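PDB 3G0O: 3-hydroxyisobutyrate dehydrogenase from Salmonella typhimurium, which probably catalyses the oxidation of L-threonate to 2-oxo-tetronate, using NAD(+) in preference to NADP(+). Local coordinates for residues A[209-214]-A[222-227]; A[41-46]-A[52-57]; A[191-196]-A[226-231]. All blocks are in the same frame, centred on the assembly; numbering follows the deposited sequence.

The three contacts illustrate how polar and apolar chemistry divides with place in a two-domain dehydrogenase. Contacts 1 and 3 meet on helix 222-232, their centres about 7 Å apart, and together bind that helix to helix 207-214 in contact 1 and to helix 174-202 in contact 3. Contact 3 is fully buried and made by packing; contact 1 is partly buried and combines ring packing with a hydroxyl, a backbone carbonyl and a water. Contact 2 lies in the nucleotide-binding domain, its centre about 35 Å from that of contact 1. Also partly buried, it sets a helix against an edge strand through very small side chains, without hydrogen bonds.

Contact 1 (A[209-214]-A[222-227]); sequences VMYDVV and WMFENR
The backbones of 209-214 and 222-227 come closest at Y211 and E225, whose CA atoms are 7.7 Å apart. The two helical segments run roughly antiparallel, at 146°, with axes 10.5 Å apart, a spacing that large side chains must bridge. They belong to consecutive helices, 207-214 and 222-232, joined by a short loop in the helical C-terminal domain. F224 and Y211 do most of the bridging. With CG trans to the backbone N (chi1 179°), the F224 ring reaches across to V214, whose CG1 sits over the centre of one face in a CH-pi contact, 3.6 Å from the ring centroid. Y211 slides past F224 in the opposite direction; the two rings are nearly parallel but barely overlap, meeting through Y211 CD1 and F224 CE2 at 3.7 Å. Y211 then extends to the neighbouring backbone, where OH donates to E225 O at 2.6 Å. The hydroxyl lies in the carbonyl plane and on a lone pair, while the acceptor lies at the edge of the tyrosine ring. A water 3.0 Å from Y211 OH donates to that oxygen and, weakly, to E225 OE2; the firmer partner of this carboxylate is N220, through OE1. V214 packs in addition on L185 of the second subunit, so the apolar side of the contact continues into the dimer interface. Helix 222-232 is kinked, with no helical bond to the preceding turn from the backbone N of Q229; the phenol therefore gives E225 O a donor where that regular bond is missing.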
loop_
_atom_site.group_PDB
_atom_site.type_symbol
_atom_site.label_atom_id
_atom_site.label_comp_id
_atom_site.label_asym_id
_atom_site.label_seq_id
_atom_site.Cartn_x
_atom_site.Cartn_y
_atom_site.Cartn_z
ATOM N N VAL A 209 -12.941 11.859 -4.778
ATOM C CA VAL A 209 -13.017 12.033 -3.330
ATOM C C VAL A 209 -12.474 10.786 -2.627
ATOM O O VAL A 209 -11.713 10.880 -1.667
ATOM C CB VAL A 209 -14.473 12.260 -2.868
ATOM C CG1 VAL A 209 -14.534 12.325 -1.351
ATOM C CG2 VAL A 209 -15.022 13.546 -3.482
HETATM N N MSE A 210 -12.877 9.615 -3.111
HETATM C CA MSE A 210 -12.414 8.371 -2.513
HETATM C C MSE A 210 -10.896 8.280 -2.647
HETATM O O MSE A 210 -10.206 7.846 -1.722
HETATM C CB MSE A 210 -13.080 7.166 -3.183
HETATM C CG MSE A 210 -12.934 5.853 -2.405
HETATM SE SE MSE A 210 -13.920 5.841 -0.717
HETATM C CE MSE A 210 -12.513 5.282 0.499
ATOM N N TYR A 211 -10.379 8.707 -3.796
ATOM C CA TYR A 211 -8.942 8.682 -4.050
ATOM C C TYR A 211 -8.182 9.561 -3.055
ATOM O O TYR A 211 -7.200 9.124 -2.458
ATOM C CB TYR A 211 -8.645 9.163 -5.471
ATOM C CG TYR A 211 -7.170 9.161 -5.810
ATOM C CD1 TYR A 211 -6.537 8.004 -6.260
ATOM C CD2 TYR A 211 -6.407 10.321 -5.681
ATOM C CE1 TYR A 211 -5.184 8.004 -6.577
ATOM C CE2 TYR A 211 -5.058 10.331 -5.990
ATOM C CZ TYR A 211 -4.453 9.171 -6.441
ATOM O OH TYR A 211 -3.120 9.186 -6.766
ATOM N N ASP A 212 -8.638 10.799 -2.878
ATOM C CA ASP A 212 -7.980 11.714 -1.948
ATOM C C ASP A 212 -7.962 11.176 -0.523
ATOM O O ASP A 212 -6.956 11.278 0.167
ATOM C CB ASP A 212 -8.656 13.091 -1.960
ATOM C CG ASP A 212 -8.484 13.814 -3.279
ATOM O OD1 ASP A 212 -7.433 13.629 -3.929
ATOM O OD2 ASP A 212 -9.393 14.580 -3.662
ATOM N N VAL A 213 -9.079 10.604 -0.082
ATOM C CA VAL A 213 -9.156 10.062 1.269
ATOM C C VAL A 213 -8.146 8.939 1.458
ATOM O O VAL A 213 -7.327 8.981 2.376
ATOM C CB VAL A 213 -10.570 9.510 1.576
ATOM C CG1 VAL A 213 -10.556 8.691 2.869
ATOM C CG2 VAL A 213 -11.566 10.652 1.677
ATOM N N VAL A 214 -8.199 7.935 0.589
ATOM C CA VAL A 214 -7.285 6.812 0.711
ATOM C C VAL A 214 -5.821 7.232 0.682
ATOM O O VAL A 214 -5.030 6.791 1.515
ATOM C CB VAL A 214 -7.515 5.762 -0.399
ATOM C CG1 VAL A 214 -6.436 4.690 -0.325
ATOM C CG2 VAL A 214 -8.895 5.132 -0.242
ATOM N N TRP A 222 1.286 2.086 -2.630
ATOM C CA TRP A 222 1.963 2.737 -3.741
ATOM C C TRP A 222 1.160 2.473 -5.015
ATOM O O TRP A 222 0.950 3.374 -5.824
ATOM C CB TRP A 222 3.385 2.194 -3.908
ATOM C CG TRP A 222 4.231 3.047 -4.809
ATOM C CD1 TRP A 222 5.070 4.058 -4.434
ATOM C CD2 TRP A 222 4.277 2.999 -6.245
ATOM N NE1 TRP A 222 5.633 4.645 -5.545
ATOM C CE2 TRP A 222 5.165 4.017 -6.665
ATOM C CE3 TRP A 222 3.656 2.199 -7.211
ATOM C CZ2 TRP A 222 5.443 4.252 -8.018
ATOM C CZ3 TRP A 222 3.934 2.435 -8.554
ATOM C CH2 TRP A 222 4.821 3.454 -8.943
HETATM N N MSE A 223 0.703 1.233 -5.189
HETATM C CA MSE A 223 -0.074 0.898 -6.377
HETATM C C MSE A 223 -1.434 1.582 -6.424
HETATM O O MSE A 223 -1.903 1.952 -7.497
HETATM C CB MSE A 223 -0.236 -0.622 -6.503
HETATM C CG MSE A 223 1.030 -1.302 -6.996
HETATM SE SE MSE A 223 1.582 -0.613 -8.747
HETATM C CE MSE A 223 2.855 -2.001 -9.209
ATOM N N PHE A 224 -2.079 1.748 -5.274
ATOM C CA PHE A 224 -3.365 2.429 -5.262
ATOM C C PHE A 224 -3.143 3.860 -5.750
ATOM O O PHE A 224 -3.805 4.330 -6.678
ATOM C CB PHE A 224 -3.961 2.488 -3.848
ATOM C CG PHE A 224 -5.281 3.213 -3.783
ATOM C CD1 PHE A 224 -6.484 2.507 -3.806
ATOM C CD2 PHE A 224 -5.324 4.605 -3.776
ATOM C CE1 PHE A 224 -7.711 3.177 -3.827
ATOM C CE2 PHE A 224 -6.543 5.286 -3.799
ATOM C CZ PHE A 224 -7.741 4.570 -3.826
ATOM N N GLU A 225 -2.195 4.545 -5.122
ATOM C CA GLU A 225 -1.921 5.929 -5.476
ATOM C C GLU A 225 -1.532 6.106 -6.938
ATOM O O GLU A 225 -1.972 7.053 -7.591
ATOM C CB GLU A 225 -0.830 6.513 -4.570
ATOM C CG GLU A 225 -0.780 8.033 -4.625
ATOM C CD GLU A 225 0.078 8.649 -3.537
ATOM O OE1 GLU A 225 0.164 8.078 -2.433
ATOM O OE2 GLU A 225 0.654 9.726 -3.778
ATOM N N ASN A 226 -0.728 5.190 -7.464
ATOM C CA ASN A 226 -0.297 5.293 -8.853
ATOM C C ASN A 226 -1.355 4.883 -9.872
ATOM O O ASN A 226 -1.672 5.646 -10.786
ATOM C CB ASN A 226 0.965 4.459 -9.071
ATOM C CG ASN A 226 1.517 4.604 -10.474
ATOM O OD1 ASN A 226 1.158 3.852 -11.383
ATOM N ND2 ASN A 226 2.386 5.588 -10.661
ATOM N N ARG A 227 -1.916 3.688 -9.701
ATOM C CA ARG A 227 -2.906 3.165 -10.635
ATOM C C ARG A 227 -4.309 3.773 -10.563
ATOM O O ARG A 227 -4.957 3.969 -11.596
ATOM C CB ARG A 227 -2.991 1.643 -10.471
ATOM C CG ARG A 227 -1.643 0.927 -10.612
ATOM C CD ARG A 227 -1.009 1.228 -11.950
ATOM N NE ARG A 227 -0.145 0.142 -12.408
ATOM C CZ ARG A 227 1.173 0.090 -12.242
ATOM N NH1 ARG A 227 1.818 1.068 -11.619
ATOM N NH2 ARG A 227 1.846 -0.951 -12.708
HETATM O O HOH W 1 -1.517 11.479 -5.605
#

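Contact 2 (A[41-46]-A[52-57])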
loop_
_atom_site.group_PDB
_atom_site.type_symbol
_atom_site.label_atom_id
_atom_site.label_comp_id
_atom_site.label_asym_id
_atom_site.label_seq_id
_atom_site.Cartn_x
_atom_site.Cartn_y
_atom_site.Cartn_z
ATOM N N GLN A 41 11.887 6.122 -31.794
ATOM C CA GLN A 41 11.760 7.406 -31.125
ATOM C C GLN A 41 12.535 7.404 -29.809
ATOM O O GLN A 41 13.103 8.423 -29.416
ATOM C CB GLN A 41 10.283 7.724 -30.900
ATOM C CG GLN A 41 10.012 9.195 -30.599
ATOM C CD GLN A 41 10.608 10.148 -31.639
ATOM O OE1 GLN A 41 10.902 11.306 -31.336
ATOM N NE2 GLN A 41 10.777 9.667 -32.868
ATOM N N ALA A 42 12.575 6.256 -29.136
ATOM C CA ALA A 42 13.318 6.134 -27.882
ATOM C C ALA A 42 14.805 6.290 -28.209
ATOM O O ALA A 42 15.547 6.983 -27.510
ATOM C CB ALA A 42 13.064 4.767 -27.251
ATOM N N CYS A 43 15.226 5.641 -29.290
ATOM C CA CYS A 43 16.615 5.702 -29.716
ATOM C C CYS A 43 17.019 7.126 -30.069
ATOM O O CYS A 43 18.042 7.623 -29.603
ATOM C CB CYS A 43 16.829 4.775 -30.910
ATOM S SG CYS A 43 16.639 3.026 -30.497
ATOM N N ALA A 44 16.200 7.786 -30.882
ATOM C CA ALA A 44 16.477 9.158 -31.293
ATOM C C ALA A 44 16.621 10.088 -30.094
ATOM O O ALA A 44 17.506 10.944 -30.072
ATOM C CB ALA A 44 15.370 9.661 -32.219
ATOM N N ASN A 45 15.755 9.936 -29.095
ATOM C CA ASN A 45 15.845 10.789 -27.915
ATOM C C ASN A 45 17.152 10.581 -27.182
ATOM O O ASN A 45 17.747 11.533 -26.685
ATOM C CB ASN A 45 14.717 10.515 -26.925
ATOM C CG ASN A 45 13.389 10.989 -27.419
ATOM O OD1 ASN A 45 13.300 12.007 -28.107
ATOM N ND2 ASN A 45 12.333 10.265 -27.063
ATOM N N LEU A 46 17.584 9.328 -27.098
ATOM C CA LEU A 46 18.820 9.012 -26.401
ATOM C C LEU A 46 20.008 9.632 -27.128
ATOM O O LEU A 46 20.910 10.182 -26.496
ATOM C CB LEU A 46 18.990 7.495 -26.293
ATOM C CG LEU A 46 19.761 7.017 -25.063
ATOM C CD1 LEU A 46 19.047 7.492 -23.799
ATOM C CD2 LEU A 46 19.862 5.499 -25.074
ATOM N N CYS A 52 26.259 7.315 -27.151
ATOM C CA CYS A 52 27.269 6.996 -28.155
ATOM C C CYS A 52 26.600 6.347 -29.361
ATOM O O CYS A 52 27.050 6.503 -30.496
ATOM C CB CYS A 52 28.313 6.039 -27.578
ATOM S SG CYS A 52 29.324 6.751 -26.273
ATOM N N GLY A 53 25.522 5.615 -29.104
ATOM C CA GLY A 53 24.806 4.949 -30.173
ATOM C C GLY A 53 23.472 4.415 -29.690
ATOM O O GLY A 53 23.278 4.220 -28.492
ATOM N N ALA A 54 22.560 4.183 -30.628
ATOM C CA ALA A 54 21.232 3.669 -30.316
ATOM C C ALA A 54 20.684 3.010 -31.569
ATOM O O ALA A 54 20.598 3.641 -32.622
ATOM C CB ALA A 54 20.319 4.805 -29.874
ATOM N N ALA A 55 20.323 1.737 -31.462
ATOM C CA ALA A 55 19.799 1.008 -32.607
ATOM C C ALA A 55 18.708 0.032 -32.189
ATOM O O ALA A 55 18.356 -0.058 -31.010
ATOM C CB ALA A 55 20.930 0.259 -33.304
ATOM N N ALA A 56 18.185 -0.705 -33.163
ATOM C CA ALA A 56 17.135 -1.681 -32.907
ATOM C C ALA A 56 17.660 -2.829 -32.053
ATOM O O ALA A 56 16.915 -3.417 -31.273
ATOM C CB ALA A 56 16.582 -2.215 -34.225
ATOM N N SER A 57 18.938 -3.164 -32.212
ATOM C CA SER A 57 19.527 -4.232 -31.414
ATOM C C SER A 57 20.868 -3.777 -30.862
ATOM O O SER A 57 21.387 -2.734 -31.256
ATOM C CB SER A 57 19.722 -5.498 -32.240
ATOM O OG SER A 57 20.916 -5.430 -32.992
#
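C43 lays its CB against the methyl group of A54, CB to CB 3.6 Å, and this pair forms the heart of the contact. It joins helix 40-48 to strand 53-55, the second and third elements of a beta-alpha-beta unit that starts with strand 32-36, in the Rossmann-type nucleotide-binding domain. The crossover returns the chain to the sheet parallel to strand 32-36, and strand 53-55 becomes an outermost strand of the sheet within this chain. Its place there is secured by backbone hydrogen bonds of G53 and A55 with G35, whereas segments 41-46 and 52-57 meet by packing, with no hydrogen bond between them.

Short side chains permit a close approach: the CA atoms of C43 and A54 are only 5.1 Å apart. The A54 methyl, directed at the helix, touches both the side chain of C43 and its backbone, with A54 CB 3.6 Å from C43 O. A55 directs its CB away from the helix, and that methyl packs on E60; its backbone faces the cysteine instead. Next to C43 on the helix, A42 packs on L15, while L46, one turn further along, rests on A51 in the connection to the strand. The thiol takes the direction trans to the carbonyl carbon (chi1 -67°), which carries it beyond A54 along the strand, placing C43 SG 3.6 Å from A55 O.

Contact 3 (A[191-196]-A[226-231])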
loop_
_atom_site.group_PDB
_atom_site.type_symbol
_atom_site.label_atom_id
_atom_site.label_comp_id
_atom_site.label_asym_id
_atom_site.label_seq_id
_atom_site.Cartn_x
_atom_site.Cartn_y
_atom_site.Cartn_z
ATOM N N ALA A 191 -5.215 -5.003 -7.750
ATOM C CA ALA A 191 -6.541 -5.610 -7.752
ATOM C C ALA A 191 -7.396 -5.144 -6.572
ATOM O O ALA A 191 -8.593 -4.899 -6.730
ATOM C CB ALA A 191 -6.424 -7.147 -7.755
ATOM N N ALA A 192 -6.790 -5.024 -5.394
ATOM C CA ALA A 192 -7.524 -4.579 -4.215
ATOM C C ALA A 192 -7.971 -3.132 -4.406
ATOM O O ALA A 192 -9.087 -2.770 -4.046
ATOM C CB ALA A 192 -6.651 -4.710 -2.962
ATOM N N ALA A 193 -7.101 -2.307 -4.985
ATOM C CA ALA A 193 -7.447 -0.910 -5.225
ATOM C C ALA A 193 -8.667 -0.864 -6.144
ATOM O O ALA A 193 -9.633 -0.141 -5.881
ATOM C CB ALA A 193 -6.270 -0.174 -5.873
ATOM N N ALA A 194 -8.621 -1.655 -7.214
ATOM C CA ALA A 194 -9.716 -1.703 -8.173
ATOM C C ALA A 194 -11.009 -2.155 -7.514
ATOM O O ALA A 194 -12.072 -1.586 -7.756
ATOM C CB ALA A 194 -9.369 -2.638 -9.322
ATOM N N GLU A 195 -10.918 -3.185 -6.680
ATOM C CA GLU A 195 -12.094 -3.698 -5.996
ATOM C C GLU A 195 -12.719 -2.611 -5.128
ATOM O O GLU A 195 -13.934 -2.406 -5.159
ATOM C CB GLU A 195 -11.715 -4.911 -5.138
ATOM C CG GLU A 195 -12.883 -5.558 -4.407
ATOM C CD GLU A 195 -12.501 -6.894 -3.806
ATOM O OE1 GLU A 195 -12.034 -7.772 -4.564
ATOM O OE2 GLU A 195 -12.665 -7.066 -2.582
ATOM N N ALA A 196 -11.886 -1.903 -4.374
ATOM C CA ALA A 196 -12.367 -0.841 -3.492
ATOM C C ALA A 196 -12.985 0.339 -4.243
ATOM O O ALA A 196 -14.007 0.881 -3.821
ATOM C CB ALA A 196 -11.232 -0.354 -2.605
ATOM N N ASN A 226 -0.728 5.190 -7.464
ATOM C CA ASN A 226 -0.297 5.293 -8.853
ATOM C C ASN A 226 -1.355 4.883 -9.872
ATOM O O ASN A 226 -1.672 5.646 -10.786
ATOM C CB ASN A 226 0.965 4.459 -9.071
ATOM C CG ASN A 226 1.517 4.604 -10.474
ATOM O OD1 ASN A 226 1.158 3.852 -11.383
ATOM N ND2 ASN A 226 2.386 5.588 -10.661
ATOM N N ARG A 227 -1.916 3.688 -9.701
ATOM C CA ARG A 227 -2.906 3.165 -10.635
ATOM C C ARG A 227 -4.309 3.773 -10.563
ATOM O O ARG A 227 -4.957 3.969 -11.596
ATOM C CB ARG A 227 -2.991 1.643 -10.471
ATOM C CG ARG A 227 -1.643 0.927 -10.612
ATOM C CD ARG A 227 -1.009 1.228 -11.950
ATOM N NE ARG A 227 -0.145 0.142 -12.408
ATOM C CZ ARG A 227 1.173 0.090 -12.242
ATOM N NH1 ARG A 227 1.818 1.068 -11.619
ATOM N NH2 ARG A 227 1.846 -0.951 -12.708
HETATM N N MSE A 228 -4.789 4.083 -9.364
HETATM C CA MSE A 228 -6.138 4.627 -9.277
HETATM C C MSE A 228 -6.301 6.041 -9.835
HETATM O O MSE A 228 -7.421 6.521 -9.998
HETATM C CB MSE A 228 -6.670 4.531 -7.846
HETATM C CG MSE A 228 -6.916 3.090 -7.381
HETATM SE SE MSE A 228 -8.054 2.002 -8.555
HETATM C CE MSE A 228 -6.671 1.176 -9.655
ATOM N N GLN A 229 -5.191 6.706 -10.132
ATOM C CA GLN A 229 -5.269 8.034 -10.727
ATOM C C GLN A 229 -5.748 7.803 -12.163
ATOM O O GLN A 229 -6.501 8.599 -12.720
ATOM C CB GLN A 229 -3.897 8.710 -10.735
ATOM C CG GLN A 229 -3.916 10.115 -11.327
ATOM C CD GLN A 229 -4.802 11.069 -10.541
ATOM O OE1 GLN A 229 -4.511 11.398 -9.390
ATOM N NE2 GLN A 229 -5.893 11.511 -11.157
ATOM N N HIS A 230 -5.310 6.695 -12.754
ATOM C CA HIS A 230 -5.709 6.349 -14.113
ATOM C C HIS A 230 -7.221 6.140 -14.134
ATOM O O HIS A 230 -7.907 6.565 -15.067
ATOM C CB HIS A 230 -5.010 5.060 -14.565
ATOM C CG HIS A 230 -3.516 5.132 -14.528
ATOM N ND1 HIS A 230 -2.714 4.024 -14.705
ATOM C CD2 HIS A 230 -2.675 6.176 -14.330
ATOM C CE1 HIS A 230 -1.445 4.382 -14.614
ATOM N NE2 HIS A 230 -1.396 5.683 -14.386
ATOM N N VAL A 231 -7.735 5.478 -13.101
ATOM C CA VAL A 231 -9.166 5.214 -13.000
ATOM C C VAL A 231 -9.958 6.502 -12.838
ATOM O O VAL A 231 -10.985 6.689 -13.487
ATOM C CB VAL A 231 -9.491 4.292 -11.810
ATOM C CG1 VAL A 231 -10.997 4.195 -11.615
ATOM C CG2 VAL A 231 -8.903 2.906 -12.056
#
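A buried helix-to-helix contact, without hydrogen bonds between the two segments, forms where M228, a selenomethionine, rests on A193, joining helix 222-232 to the middle part of the long helix 174-202. The two CA atoms are 7.0 Å apart, and both side chains set out toward the opposing helix. Because A193 offers just a methyl group, the longer side chain can fold down against the backbone behind it. M228 CG meets A193 CB at 3.7 Å; the chain then bends at both chi2 and chi3, laying SE along the surface of the helix, 3.8 Å from A193 O and 3.9 Å from A194 N. The terminal CE stays beside the alanine, with M228 CE 4.0 Å from A193 CB. The selenium thus contacts the peptide between A193 and A194 by packing.

Both helices belong to the helical C-terminal domain of the 3-hydroxyisobutyrate dehydrogenase family, in which helix 174-202 is a long central element. Its run of alanines at 191-194 presents small side chains on several sides. A193 also receives F224, one turn before M228, so a single methyl meets two large side chains of the same helix. A192 meets V188 of the second subunit, and the E195 carboxylate accepts hydrogen bonds from the backbone N of L265 and A266 of the second subunit.

M228 also touches Y211, which brings helix 207-214 into the same cluster. Around this residue helix 222-232 departs from regular form: M228 has psi near -11°, and H230 N bonds R227 O at 3.0 Å, a tighter turn than that of an alpha helix.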